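PDB 3TNL: shikimate dehydrogenase (NADP(+)) from Listeria monocytogenes, which probably catalyses the reversible NADPH-linked reduction of 3-dehydroshikimate to shikimate, a step of chorismate and aromatic amino acid biosynthesis. Local coordinates for residues Asn185-Asp188 / Asp189-Asn193. Numbering follows the deposited sequence.
With NAD (nicotinamide-adenine-dinucleotide), chain H.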
loop_
_atom_site.group_PDB
_atom_site.type_symbol
_atom_site.label_atom_id
_atom_site.label_comp_id
_atom_site.label_asym_id
_atom_site.label_seq_id
_atom_site.Cartn_x
_atom_site.Cartn_y
_atom_site.Cartn_z
ATOM N N ASN B 185 33.850 21.384 -2.541
ATOM C CA ASN B 185 32.606 21.665 -3.217
ATOM C C ASN B 185 32.736 22.988 -3.958
ATOM O O ASN B 185 33.481 23.886 -3.533
ATOM C CB ASN B 185 31.411 21.765 -2.226
ATOM C CG ASN B 185 30.075 21.524 -2.919
ATOM O OD1 ASN B 185 29.742 20.352 -3.201
ATOM N ND2 ASN B 185 29.331 22.604 -3.233
ATOM N N ARG B 186 32.013 23.121 -5.064
ATOM C CA ARG B 186 32.002 24.403 -5.779
ATOM C C ARG B 186 31.235 25.437 -4.961
ATOM O O ARG B 186 30.511 25.100 -4.012
ATOM C CB ARG B 186 31.385 24.278 -7.177
ATOM C CG ARG B 186 29.912 23.881 -7.258
ATOM C CD ARG B 186 29.420 23.937 -8.669
ATOM N NE ARG B 186 28.005 23.616 -8.799
ATOM C CZ ARG B 186 27.412 23.484 -9.973
ATOM N NH1 ARG B 186 26.116 23.208 -10.044
ATOM N NH2 ARG B 186 28.142 23.595 -11.078
ATOM N N LYS B 187 31.419 26.707 -5.316
ATOM C CA LYS B 187 30.757 27.803 -4.657
ATOM C C LYS B 187 29.330 27.999 -5.186
ATOM O O LYS B 187 29.005 29.001 -5.843
ATOM C CB LYS B 187 31.590 29.065 -4.820
ATOM C CG LYS B 187 32.918 29.028 -4.142
ATOM C CD LYS B 187 32.743 28.710 -2.684
ATOM C CE LYS B 187 33.828 29.299 -1.828
ATOM N NZ LYS B 187 33.611 30.750 -1.760
ATOM N N ASP B 188 28.483 27.042 -4.861
ATOM C CA ASP B 188 27.065 27.061 -5.253
ATOM C C ASP B 188 26.201 27.092 -3.977
ATOM O O ASP B 188 26.718 27.332 -2.899
ATOM C CB ASP B 188 26.720 25.899 -6.194
ATOM C CG ASP B 188 26.831 24.524 -5.544
ATOM O OD1 ASP B 188 27.094 24.416 -4.324
ATOM O OD2 ASP B 188 26.666 23.525 -6.288
ATOM N N ASP B 189 24.905 26.828 -4.106
ATOM C CA ASP B 189 24.016 26.849 -2.953
ATOM C C ASP B 189 24.263 25.762 -1.919
ATOM O O ASP B 189 23.736 25.864 -0.811
ATOM C CB ASP B 189 22.570 26.809 -3.415
ATOM C CG ASP B 189 22.141 28.107 -4.112
ATOM O OD1 ASP B 189 22.790 29.170 -3.903
ATOM O OD2 ASP B 189 21.136 28.058 -4.842
ATOM N N PHE B 190 25.033 24.722 -2.259
ATOM C CA PHE B 190 25.356 23.654 -1.310
ATOM C C PHE B 190 26.584 23.975 -0.435
ATOM O O PHE B 190 26.856 23.250 0.528
ATOM C CB PHE B 190 25.633 22.317 -2.053
ATOM C CG PHE B 190 24.424 21.762 -2.765
ATOM C CD1 PHE B 190 23.547 20.911 -2.102
ATOM C CD2 PHE B 190 24.164 22.098 -4.056
ATOM C CE1 PHE B 190 22.431 20.398 -2.737
ATOM C CE2 PHE B 190 23.056 21.558 -4.723
ATOM C CZ PHE B 190 22.181 20.734 -4.044
ATOM N N TYR B 191 27.351 25.018 -0.773
ATOM C CA TYR B 191 28.596 25.304 -0.022
ATOM C C TYR B 191 28.276 25.576 1.432
ATOM O O TYR B 191 28.997 25.117 2.327
ATOM C CB TYR B 191 29.405 26.467 -0.644
ATOM C CG TYR B 191 30.869 26.518 -0.244
ATOM C CD1 TYR B 191 31.305 27.296 0.835
ATOM C CD2 TYR B 191 31.823 25.754 -0.925
ATOM C CE1 TYR B 191 32.668 27.327 1.189
ATOM C CE2 TYR B 191 33.171 25.815 -0.586
ATOM C CZ TYR B 191 33.583 26.569 0.476
ATOM O OH TYR B 191 34.941 26.583 0.805
ATOM N N ALA B 192 27.218 26.335 1.680
ATOM C CA ALA B 192 26.797 26.613 3.059
ATOM C C ALA B 192 26.417 25.357 3.852
ATOM O O ALA B 192 26.636 25.274 5.062
ATOM C CB ALA B 192 25.665 27.639 3.096
ATOM N N ASN B 193 25.847 24.370 3.178
ATOM C CA ASN B 193 25.515 23.114 3.820
ATOM C C ASN B 193 26.805 22.390 4.210
ATOM O O ASN B 193 26.908 21.787 5.264
ATOM C CB ASN B 193 24.713 22.200 2.898
ATOM C CG ASN B 193 24.265 20.955 3.605
ATOM O OD1 ASN B 193 23.652 21.033 4.687
ATOM N ND2 ASN B 193 24.588 19.785 3.030
HETATM P PA NAD H . 22.288 16.788 -4.456
HETATM O O1A NAD H . 21.455 17.500 -5.520
HETATM O O2A NAD H . 21.750 16.733 -3.039
HETATM O O5B NAD H . 23.791 17.391 -4.490
HETATM C C5B NAD H . 24.513 17.670 -5.690
HETATM C C4B NAD H . 26.000 17.852 -5.363
HETATM O O4B NAD H . 26.747 17.893 -6.589
HETATM C C3B NAD H . 26.295 19.195 -4.724
HETATM O O3B NAD H . 27.452 19.034 -3.865
HETATM C C2B NAD H . 26.663 20.102 -5.874
HETATM O O2B NAD H . 27.537 21.160 -5.503
HETATM C C1B NAD H . 27.389 19.135 -6.787
HETATM N N9A NAD H . 27.412 19.455 -8.218
HETATM C C8A NAD H . 26.370 19.305 -9.070
HETATM N N7A NAD H . 26.767 19.625 -10.320
HETATM C C5A NAD H . 28.077 19.974 -10.301
HETATM C C6A NAD H . 29.032 20.382 -11.210
HETATM N N6A NAD H . 28.729 20.494 -12.507
HETATM N N1A NAD H . 30.299 20.616 -10.803
HETATM C C2A NAD H . 30.638 20.504 -9.495
HETATM N N3A NAD H . 29.761 20.114 -8.542
HETATM C C4A NAD H . 28.486 19.839 -8.898
HETATM O O3 NAD H . 22.539 15.318 -5.030
HETATM P PN NAD H . 22.678 13.949 -4.199
HETATM O O1N NAD H . 21.330 13.365 -3.854
HETATM O O2N NAD H . 23.739 14.119 -3.110
HETATM O O5D NAD H . 23.244 12.918 -5.301
HETATM C C5D NAD H . 24.535 13.146 -5.853
HETATM C C4D NAD H . 24.866 11.872 -6.605
HETATM O O4D NAD H . 24.794 10.755 -5.701
HETATM C C3D NAD H . 23.853 11.595 -7.705
HETATM O O3D NAD H . 24.566 11.260 -8.900
HETATM C C2D NAD H . 23.049 10.411 -7.196
HETATM O O2D NAD H . 22.493 9.605 -8.259
HETATM C C1D NAD H . 24.082 9.683 -6.345
HETATM N N1N NAD H . 23.563 8.818 -5.284
HETATM C C2N NAD H . 23.899 7.514 -5.267
HETATM C C3N NAD H . 23.438 6.673 -4.260
HETATM C C7N NAD H . 23.797 5.224 -4.214
HETATM O O7N NAD H . 23.051 4.511 -3.544
HETATM N N7N NAD H . 24.899 4.776 -4.853
HETATM C C4N NAD H . 22.608 7.199 -3.257
HETATM C C5N NAD H . 22.279 8.551 -3.293
HETATM C C6N NAD H . 22.766 9.350 -4.327
HETATM O O HOH W 1 26.034 28.232 -0.239
#
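Asp188 holds CG between its backbone N and carbonyl carbon (chi1 66°), which puts OD1 beside Phe190 N. Asp188 OD1 accepts from Phe190 N at 2.9 Å, the N-H coming from above the carboxylate plane. This is a capping bond at the entry to helix 191-204. A type I turn from Asp188 to Tyr191 is closed by Tyr191 N to Asp188 O at 3.2 Å. A water links Asp188 O to Ala192 N.

Tyr191 has CG anti to its own N (chi1 -160°), and this lays the ring under the bent Lys187 chain. Lys187 CD sits over the ring centre, 3.6 Å from the centroid of the Tyr191 ring, a CH-pi contact. Lys187 NZ is over the same face, a longer cation-pi contact. Asn185 O lies at the ring edge, in its plane.

The other carboxylate oxygen, Asp188 OD2, takes Arg186 NE in a nearly straight salt bridge of 2.8 Å (169°). Asp188 OD2 also accepts from NAD O2B at 2.6 Å. Asn185 OD1 accepts from NAD O3B at 2.7 Å. One face of the Arg186 guanidinium lies over the adenine, with NAD C5A above its centre, and Phe190 puts a ring face against NAD C3B.

The loop after strand 180-185 thus reads the adenosine half of the cofactor, as in other Rossmann folds. An acidic group at the 2'-hydroxyl is consistent with binding NAD, since it would probably disfavour the 2'-phosphate of NADP.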